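Side-chain contacts in PA1221 (Pseudomonas aeruginosa, PDB 4DG8), which is an AMP-binding enzyme of the ANL superfamily that also carries a phosphopantetheine attachment region and binds adenosine monophosphate: residues T28-F33 with I97-H102; T92-I97 with H102-I107; V209-S214 with T219-G224. All coordinates share one frame; numbering follows the deposited sequence.

Contact 1. Residues T28-F33 with I97-H102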
loop_
_atom_site.group_PDB
_atom_site.type_symbol
_atom_site.label_atom_id
_atom_site.label_comp_id
_atom_site.label_asym_id
_atom_site.label_seq_id
_atom_site.Cartn_x
_atom_site.Cartn_y
_atom_site.Cartn_z
ATOM N N THR A 28 2.453 5.141 -20.043
ATOM C CA THR A 28 3.292 5.444 -18.886
ATOM C C THR A 28 2.545 6.446 -17.987
ATOM O O THR A 28 1.595 7.101 -18.428
ATOM C CB THR A 28 4.654 6.035 -19.295
ATOM O OG1 THR A 28 4.456 7.371 -19.774
ATOM C CG2 THR A 28 5.347 5.172 -20.386
ATOM N N VAL A 29 2.939 6.543 -16.719
ATOM C CA VAL A 29 2.319 7.527 -15.834
ATOM C C VAL A 29 2.542 8.949 -16.363
ATOM O O VAL A 29 1.683 9.805 -16.242
ATOM C CB VAL A 29 2.880 7.444 -14.403
ATOM C CG1 VAL A 29 2.332 8.569 -13.561
ATOM C CG2 VAL A 29 2.550 6.096 -13.775
ATOM N N VAL A 30 3.710 9.193 -16.949
ATOM C CA VAL A 30 4.055 10.546 -17.349
ATOM C C VAL A 30 3.325 10.948 -18.632
ATOM O O VAL A 30 2.946 12.103 -18.786
ATOM C CB VAL A 30 5.566 10.746 -17.500
ATOM C CG1 VAL A 30 6.281 10.533 -16.148
ATOM C CG2 VAL A 30 6.101 9.821 -18.546
ATOM N N ALA A 31 3.108 10.001 -19.542
ATOM C CA ALA A 31 2.297 10.304 -20.718
ATOM C C ALA A 31 0.844 10.659 -20.325
ATOM O O ALA A 31 0.292 11.655 -20.784
ATOM C CB ALA A 31 2.344 9.146 -21.724
ATOM N N ARG A 32 0.244 9.868 -19.439
ATOM C CA ARG A 32 -1.134 10.127 -19.041
ATOM C C ARG A 32 -1.242 11.435 -18.258
ATOM O O ARG A 32 -2.118 12.281 -18.531
ATOM C CB ARG A 32 -1.677 8.966 -18.222
ATOM C CG ARG A 32 -3.065 9.206 -17.654
ATOM C CD ARG A 32 -4.124 9.279 -18.727
ATOM N NE ARG A 32 -5.414 9.593 -18.116
ATOM C CZ ARG A 32 -6.579 9.611 -18.757
ATOM N NH1 ARG A 32 -6.635 9.338 -20.058
ATOM N NH2 ARG A 32 -7.694 9.917 -18.091
ATOM N N PHE A 33 -0.332 11.621 -17.309
ATOM C CA PHE A 33 -0.293 12.887 -16.599
ATOM C C PHE A 33 -0.144 14.061 -17.561
ATOM O O PHE A 33 -0.788 15.092 -17.382
ATOM C CB PHE A 33 0.804 12.955 -15.515
ATOM C CG PHE A 33 0.799 14.259 -14.777
ATOM C CD1 PHE A 33 -0.008 14.438 -13.666
ATOM C CD2 PHE A 33 1.511 15.343 -15.260
ATOM C CE1 PHE A 33 -0.061 15.677 -13.013
ATOM C CE2 PHE A 33 1.468 16.585 -14.619
ATOM C CZ PHE A 33 0.692 16.750 -13.488
ATOM N N ILE A 97 10.563 12.424 -10.289
ATOM C CA ILE A 97 11.236 11.134 -10.335
ATOM C C ILE A 97 10.726 10.339 -11.526
ATOM O O ILE A 97 11.519 9.882 -12.346
ATOM C CB ILE A 97 11.079 10.335 -9.024
ATOM C CG1 ILE A 97 12.011 10.910 -7.956
ATOM C CG2 ILE A 97 11.468 8.864 -9.246
ATOM C CD1 ILE A 97 11.532 10.683 -6.513
ATOM N N LEU A 98 9.405 10.216 -11.658
ATOM C CA LEU A 98 8.876 9.472 -12.807
ATOM C C LEU A 98 9.259 10.060 -14.170
ATOM O O LEU A 98 9.598 9.319 -15.102
ATOM C CB LEU A 98 7.358 9.322 -12.704
ATOM C CG LEU A 98 6.882 8.581 -11.452
ATOM C CD1 LEU A 98 5.398 8.354 -11.595
ATOM C CD2 LEU A 98 7.632 7.261 -11.277
ATOM N N LEU A 99 9.184 11.384 -14.276
ATOM C CA LEU A 99 9.580 12.119 -15.477
ATOM C C LEU A 99 11.015 11.834 -15.891
ATOM O O LEU A 99 11.351 11.905 -17.083
ATOM C CB LEU A 99 9.460 13.622 -15.240
ATOM C CG LEU A 99 8.065 14.266 -15.327
ATOM C CD1 LEU A 99 8.078 15.726 -14.798
ATOM C CD2 LEU A 99 7.568 14.211 -16.769
ATOM N N SER A 100 11.865 11.580 -14.895
ATOM C CA SER A 100 13.286 11.305 -15.133
ATOM C C SER A 100 13.604 9.853 -15.532
ATOM O O SER A 100 14.764 9.514 -15.778
ATOM C CB SER A 100 14.088 11.671 -13.881
ATOM O OG SER A 100 13.775 12.986 -13.469
ATOM N N GLY A 101 12.587 8.995 -15.590
ATOM C CA GLY A 101 12.805 7.596 -15.902
ATOM C C GLY A 101 13.246 6.839 -14.655
ATOM O O GLY A 101 13.578 5.653 -14.697
ATOM N N HIS A 102 13.219 7.522 -13.521
ATOM C CA HIS A 102 13.618 6.890 -12.278
ATOM C C HIS A 102 12.396 6.384 -11.503
ATOM O O HIS A 102 11.255 6.633 -11.901
ATOM C CB HIS A 102 14.458 7.880 -11.462
ATOM C CG HIS A 102 15.677 8.355 -12.188
ATOM N ND1 HIS A 102 16.393 7.541 -13.037
ATOM C CD2 HIS A 102 16.282 9.566 -12.230
ATOM C CE1 HIS A 102 17.403 8.219 -13.552
ATOM N NE2 HIS A 102 17.360 9.451 -13.079
#
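Val30 and Leu99 lie at the nearest backbone approach, their CA atoms 6.0 Å apart, where the first turn of helix 29-39 meets the last turn of helix 88-99. Methyls meet other carbons and one peptide group, without a polar bond. Val30 turns its CG1 anti to its own carbonyl carbon (chi1 -63°), and this methyl settles over the face of the peptide joining Leu98 to Leu99, with Val30 CG1 3.6 Å from Leu98 C and equally far from Leu99 N. The same methyl also touches Leu98 CB, while Leu99 CD2 reaches back to within 3.9 Å of Val30 CG1. Beside this, Val29 and Leu98 pass each other at a slant and meet through one methyl each, Val29 CG1 to Leu98 CD1 at 3.6 Å. Both helix ends are capped. Thr28 OG1 accepts from Ala31 N at 3.0 Å as the N-cap, and Gly101, with positive phi, closes the other helix in a Schellman motif whose bonds run from Gly101 N to Leu98 O and from His102 N to Ile97 O. Helix 217-226 borders the contact through Trp223, which touches Val29 and Leu98; helix 186-193 meets the same two residues, and helix 55-72 packs on Leu99 through Ser66.

Contact 2. Residues T92-I97 with H102-I107; sequences TCLLAI and HHYLYI
Leu94 and Ile97 pack on Tyr104 within the beta-alpha-beta unit formed by strand 79-83, helix 88-99 and strand 103-106, part of a mixed sheet in which the two strands are parallel neighbours. The axes of segments 92-97 and 103-106 come within 7.9 Å and run at 145°, roughly antiparallel, as expected where a helix returns to the next strand. A CH-pi contact is one half of the pairing: Leu94 CD2 stands 3.5 Å from the centroid of the Tyr104 ring and only 14° off its normal, so this methyl sits squarely over one face. The ring reaches that place because Tyr104 CG lies between its backbone N and carbonyl carbon (chi1 60°). Ile97 is the other half and works through both branches. Its CD1 meets the root of the tyrosine, Ile97 CD1 to Tyr104 CB at 3.9 Å, the two side chains crossing at about a right angle. Its CG2 presses on the strand backbone instead, 3.5 Å from His103 C, and also rests against His102 CB. The imidazole of His102 finds its partners beyond the helix: ND1 is hydrogen-bonded to Val78 N and NE2 to Tyr73 O. Since a backbone N can only donate and a carbonyl only accept, this pairing is consistent with a proton on NE2. The phenol of Tyr104 likewise has its polar end satisfied, by Trp223 NE1. The tyrosine therefore offers a methyl-covered ring to helix 88-99 and a hydroxyl to helix 217-226, which is consistent with a restrained ring: apolar cover on one face and a partner for the buried hydroxyl.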
loop_
_atom_site.group_PDB
_atom_site.type_symbol
_atom_site.label_atom_id
_atom_site.label_comp_id
_atom_site.label_asym_id
_atom_site.label_seq_id
_atom_site.Cartn_x
_atom_site.Cartn_y
_atom_site.Cartn_z
ATOM N N THR A 92 5.202 16.606 -5.932
ATOM C CA THR A 92 6.068 17.078 -7.006
ATOM C C THR A 92 7.318 16.185 -7.171
ATOM O O THR A 92 7.752 15.903 -8.300
ATOM C CB THR A 92 6.480 18.540 -6.760
ATOM O OG1 THR A 92 5.305 19.319 -6.498
ATOM C CG2 THR A 92 7.234 19.121 -7.953
ATOM N N CYS A 93 7.897 15.744 -6.059
ATOM C CA CYS A 93 9.036 14.821 -6.130
ATOM C C CYS A 93 8.668 13.554 -6.873
ATOM O O CYS A 93 9.431 13.075 -7.705
ATOM C CB CYS A 93 9.516 14.409 -4.732
ATOM S SG CYS A 93 10.551 15.606 -3.913
ATOM N N LEU A 94 7.506 12.992 -6.551
ATOM C CA LEU A 94 7.121 11.728 -7.180
ATOM C C LEU A 94 7.015 11.910 -8.688
ATOM O O LEU A 94 7.468 11.054 -9.469
ATOM C CB LEU A 94 5.780 11.218 -6.632
ATOM C CG LEU A 94 5.705 10.924 -5.129
ATOM C CD1 LEU A 94 4.331 10.369 -4.808
ATOM C CD2 LEU A 94 6.792 9.934 -4.700
ATOM N N LEU A 95 6.408 13.022 -9.109
ATOM C CA LEU A 95 6.266 13.219 -10.551
ATOM C C LEU A 95 7.630 13.474 -11.214
ATOM O O LEU A 95 7.870 13.024 -12.327
ATOM C CB LEU A 95 5.278 14.362 -10.872
ATOM C CG LEU A 95 5.011 14.681 -12.344
ATOM C CD1 LEU A 95 4.464 13.441 -13.083
ATOM C CD2 LEU A 95 4.044 15.876 -12.480
ATOM N N ALA A 96 8.507 14.225 -10.547
ATOM C CA ALA A 96 9.802 14.565 -11.142
ATOM C C ALA A 96 10.665 13.295 -11.290
ATOM O O ALA A 96 11.380 13.104 -12.295
ATOM C CB ALA A 96 10.511 15.610 -10.302
ATOM N N ILE A 97 10.563 12.424 -10.289
ATOM C CA ILE A 97 11.236 11.134 -10.335
ATOM C C ILE A 97 10.726 10.339 -11.526
ATOM O O ILE A 97 11.519 9.882 -12.346
ATOM C CB ILE A 97 11.079 10.335 -9.024
ATOM C CG1 ILE A 97 12.011 10.910 -7.956
ATOM C CG2 ILE A 97 11.468 8.864 -9.246
ATOM C CD1 ILE A 97 11.532 10.683 -6.513
ATOM N N HIS A 102 13.219 7.522 -13.521
ATOM C CA HIS A 102 13.618 6.890 -12.278
ATOM C C HIS A 102 12.396 6.384 -11.503
ATOM O O HIS A 102 11.255 6.633 -11.901
ATOM C CB HIS A 102 14.458 7.880 -11.462
ATOM C CG HIS A 102 15.677 8.355 -12.188
ATOM N ND1 HIS A 102 16.393 7.541 -13.037
ATOM C CD2 HIS A 102 16.282 9.566 -12.230
ATOM C CE1 HIS A 102 17.403 8.219 -13.552
ATOM N NE2 HIS A 102 17.360 9.451 -13.079
ATOM N N HIS A 103 12.634 5.686 -10.396
ATOM C CA HIS A 103 11.547 5.144 -9.588
ATOM C C HIS A 103 11.692 5.561 -8.134
ATOM O O HIS A 103 12.803 5.722 -7.630
ATOM C CB HIS A 103 11.418 3.603 -9.704
ATOM C CG HIS A 103 12.716 2.851 -9.599
ATOM N ND1 HIS A 103 13.539 2.633 -10.681
ATOM C CD2 HIS A 103 13.295 2.207 -8.553
ATOM C CE1 HIS A 103 14.586 1.914 -10.308
ATOM N NE2 HIS A 103 14.462 1.641 -9.020
ATOM N N TYR A 104 10.563 5.709 -7.452
ATOM C CA TYR A 104 10.590 6.263 -6.111
ATOM C C TYR A 104 10.455 5.213 -5.030
ATOM O O TYR A 104 9.896 4.130 -5.236
ATOM C CB TYR A 104 9.563 7.401 -5.908
ATOM C CG TYR A 104 8.095 7.068 -6.112
ATOM C CD1 TYR A 104 7.357 6.418 -5.117
ATOM C CD2 TYR A 104 7.420 7.474 -7.278
ATOM C CE1 TYR A 104 5.977 6.143 -5.287
ATOM C CE2 TYR A 104 6.038 7.208 -7.455
ATOM C CZ TYR A 104 5.327 6.544 -6.459
ATOM O OH TYR A 104 3.977 6.260 -6.623
ATOM N N LEU A 105 11.039 5.539 -3.889
ATOM C CA LEU A 105 10.990 4.692 -2.703
ATOM C C LEU A 105 10.737 5.556 -1.478
ATOM O O LEU A 105 11.445 6.557 -1.272
ATOM C CB LEU A 105 12.346 4.011 -2.543
ATOM C CG LEU A 105 12.633 3.330 -1.219
ATOM C CD1 LEU A 105 11.689 2.140 -1.009
ATOM C CD2 LEU A 105 14.101 2.899 -1.190
ATOM N N TYR A 106 9.763 5.186 -0.648
ATOM C CA TYR A 106 9.606 5.905 0.610
ATOM C C TYR A 106 10.711 5.571 1.620
ATOM O O TYR A 106 11.031 4.410 1.861
ATOM C CB TYR A 106 8.226 5.722 1.272
ATOM C CG TYR A 106 8.033 6.789 2.338
ATOM C CD1 TYR A 106 8.063 8.145 1.984
ATOM C CD2 TYR A 106 7.879 6.464 3.679
ATOM C CE1 TYR A 106 7.927 9.150 2.925
ATOM C CE2 TYR A 106 7.734 7.471 4.647
ATOM C CZ TYR A 106 7.769 8.811 4.255
ATOM O OH TYR A 106 7.631 9.827 5.170
ATOM N N ILE A 107 11.280 6.603 2.227
ATOM C CA ILE A 107 12.258 6.398 3.289
ATOM C C ILE A 107 11.827 7.196 4.506
ATOM O O ILE A 107 11.683 8.418 4.431
ATOM C CB ILE A 107 13.681 6.829 2.863
ATOM C CG1 ILE A 107 14.196 5.963 1.708
ATOM C CG2 ILE A 107 14.646 6.738 4.052
ATOM C CD1 ILE A 107 14.464 4.515 2.096
#

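Contact 3. Residues V209-S214 with T219-G224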
loop_
_atom_site.group_PDB
_atom_site.type_symbol
_atom_site.label_atom_id
_atom_site.label_comp_id
_atom_site.label_asym_id
_atom_site.label_seq_id
_atom_site.Cartn_x
_atom_site.Cartn_y
_atom_site.Cartn_z
ATOM N N VAL A 209 -5.700 12.123 0.252
ATOM C CA VAL A 209 -4.363 11.557 0.292
ATOM C C VAL A 209 -3.925 11.485 1.742
ATOM O O VAL A 209 -3.661 12.502 2.384
ATOM C CB VAL A 209 -3.358 12.385 -0.523
ATOM C CG1 VAL A 209 -1.903 11.874 -0.287
ATOM C CG2 VAL A 209 -3.731 12.365 -1.989
ATOM N N ASN A 210 -3.878 10.254 2.234
ATOM C CA ASN A 210 -3.705 9.931 3.638
ATOM C C ASN A 210 -2.651 8.818 3.902
ATOM O O ASN A 210 -1.818 8.926 4.800
ATOM C CB ASN A 210 -5.069 9.653 4.289
ATOM C CG ASN A 210 -4.941 9.232 5.738
ATOM O OD1 ASN A 210 -4.486 10.004 6.584
ATOM N ND2 ASN A 210 -5.331 7.996 6.027
ATOM N N SER A 211 -2.807 7.691 3.214
ATOM C CA SER A 211 -1.876 6.561 3.294
ATOM C C SER A 211 -0.435 6.946 2.980
ATOM O O SER A 211 -0.165 7.505 1.934
ATOM C CB SER A 211 -2.320 5.445 2.339
ATOM O OG SER A 211 -3.673 5.104 2.554
ATOM N N PRO A 212 0.506 6.646 3.895
ATOM C CA PRO A 212 1.906 6.999 3.605
ATOM C C PRO A 212 2.428 6.241 2.394
ATOM O O PRO A 212 1.873 5.186 2.049
ATOM C CB PRO A 212 2.646 6.572 4.880
ATOM C CG PRO A 212 1.601 6.668 5.956
ATOM C CD PRO A 212 0.327 6.204 5.288
ATOM N N LEU A 213 3.482 6.761 1.767
ATOM C CA LEU A 213 4.025 6.158 0.546
ATOM C C LEU A 213 4.644 4.760 0.712
ATOM O O LEU A 213 5.046 4.139 -0.269
ATOM C CB LEU A 213 5.045 7.083 -0.103
ATOM C CG LEU A 213 4.535 8.371 -0.733
ATOM C CD1 LEU A 213 5.728 9.328 -0.945
ATOM C CD2 LEU A 213 3.772 8.070 -2.042
ATOM N N SER A 214 4.758 4.277 1.943
ATOM C CA SER A 214 5.256 2.921 2.158
ATOM C C SER A 214 4.146 1.907 1.863
ATOM O O SER A 214 4.395 0.702 1.770
ATOM C CB SER A 214 5.779 2.774 3.584
ATOM O OG SER A 214 4.826 3.281 4.496
ATOM N N THR A 219 -0.742 4.651 -4.036
ATOM C CA THR A 219 -0.776 4.664 -5.495
ATOM C C THR A 219 -2.160 5.050 -6.001
ATOM O O THR A 219 -2.308 5.827 -6.966
ATOM C CB THR A 219 -0.418 3.287 -6.062
ATOM O OG1 THR A 219 0.840 2.873 -5.514
ATOM C CG2 THR A 219 -0.331 3.345 -7.582
ATOM N N LEU A 220 -3.181 4.493 -5.357
ATOM C CA LEU A 220 -4.552 4.837 -5.722
ATOM C C LEU A 220 -4.885 6.281 -5.315
ATOM O O LEU A 220 -5.473 7.044 -6.095
ATOM C CB LEU A 220 -5.539 3.880 -5.054
ATOM C CG LEU A 220 -7.007 4.262 -5.235
ATOM C CD1 LEU A 220 -7.383 4.203 -6.722
ATOM C CD2 LEU A 220 -7.876 3.334 -4.406
ATOM N N GLU A 221 -4.551 6.641 -4.080
ATOM C CA GLU A 221 -4.931 7.978 -3.603
ATOM C C GLU A 221 -4.359 9.108 -4.466
ATOM O O GLU A 221 -5.035 10.091 -4.767
ATOM C CB GLU A 221 -4.518 8.163 -2.150
ATOM C CG GLU A 221 -5.263 7.222 -1.206
ATOM C CD GLU A 221 -4.708 7.244 0.197
ATOM O OE1 GLU A 221 -3.842 8.101 0.498
ATOM O OE2 GLU A 221 -5.151 6.399 0.997
ATOM N N ILE A 222 -3.104 8.955 -4.852
ATOM C CA ILE A 222 -2.405 9.979 -5.606
ATOM C C ILE A 222 -2.715 9.889 -7.087
ATOM O O ILE A 222 -3.281 10.823 -7.675
ATOM C CB ILE A 222 -0.899 9.906 -5.345
ATOM C CG1 ILE A 222 -0.645 10.198 -3.860
ATOM C CG2 ILE A 222 -0.135 10.885 -6.263
ATOM C CD1 ILE A 222 0.747 9.756 -3.342
ATOM N N TRP A 223 -2.356 8.760 -7.700
ATOM C CA TRP A 223 -2.494 8.661 -9.144
ATOM C C TRP A 223 -3.947 8.507 -9.600
ATOM O O TRP A 223 -4.289 8.879 -10.712
ATOM C CB TRP A 223 -1.579 7.561 -9.693
ATOM C CG TRP A 223 -0.161 7.849 -9.307
ATOM C CD1 TRP A 223 0.601 7.174 -8.398
ATOM C CD2 TRP A 223 0.637 8.947 -9.766
ATOM N NE1 TRP A 223 1.839 7.772 -8.279
ATOM C CE2 TRP A 223 1.887 8.865 -9.102
ATOM C CE3 TRP A 223 0.420 9.994 -10.674
ATOM C CZ2 TRP A 223 2.933 9.778 -9.341
ATOM C CZ3 TRP A 223 1.459 10.909 -10.907
ATOM C CH2 TRP A 223 2.699 10.784 -10.249
ATOM N N GLY A 224 -4.810 7.976 -8.741
ATOM C CA GLY A 224 -6.222 7.948 -9.081
ATOM C C GLY A 224 -6.770 9.349 -9.363
ATOM O O GLY A 224 -7.581 9.539 -10.269
HETATM O O HOH W 1 -6.097 6.533 3.793
#
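Ser211 and Asn210 surround the carboxylate of Glu221 with donors. Asn210 N gives a nearly straight bond to Glu221 OE1 (2.8 Å, 170°), arriving from above the carboxylate plane. Ser211 N reaches the same oxygen at its syn lone pair, 2.9 Å from Glu221 OE1 but more bent, at 131°, and has a weak second bond to OE2. The other oxygen takes the hydroxyl: Ser211 OG donates to Glu221 OE2 over a short 2.5 Å, out of the plane on the face opposite Asn210 N. A water completes the set, accepting from Asn210 ND2 at 2.8 Å and donating to Glu221 OE2 at 3.0 Å. Asn210 OD1 is bonded to Asn235 ND2, and Ser211 OG also to a bound butanediol, probably from the crystallisation liquor. Strand 206-209, helix 217-226 and strand 231-234 form a beta-alpha-beta crossover with parallel, adjacent strands, the helix here reaching back to the loop before it. Glu221 spans the gap with an extended chain beyond CG (chi2 171°). Alongside, the contact turns apolar: Val209 CG1 meets Ile222 CG1 at 4.1 Å, and Leu213 CD2 lies 3.7 Å from Ile222 CD1, the side chains crossing at about a right angle, with Leu94 touching both Leu213 and Ile222.

Contacts 1 and 2 share helix 88-99 and use neighbouring, partly overlapping faces of it: Leu98 and Leu99 meet helix 29-39, whereas Leu94 and Ile97 meet strand 103-106. Contact 1 is partly buried, its centre about 20 Å from the centre of the chain; contacts 2 and 3 are buried, at about 15 and 8 Å. The chemistry shifts along the way, from methyls packed on methyls and on a peptide group, through methyl on aromatic face, to a carboxylate ringed by donors at the loop of contact 3. Trp223, in segment 219-224, ties them together, packing on Val29 and Leu98 while its NE1 meets Tyr104 OH. Contacts 2 and 3 also join through Leu94 and Leu213.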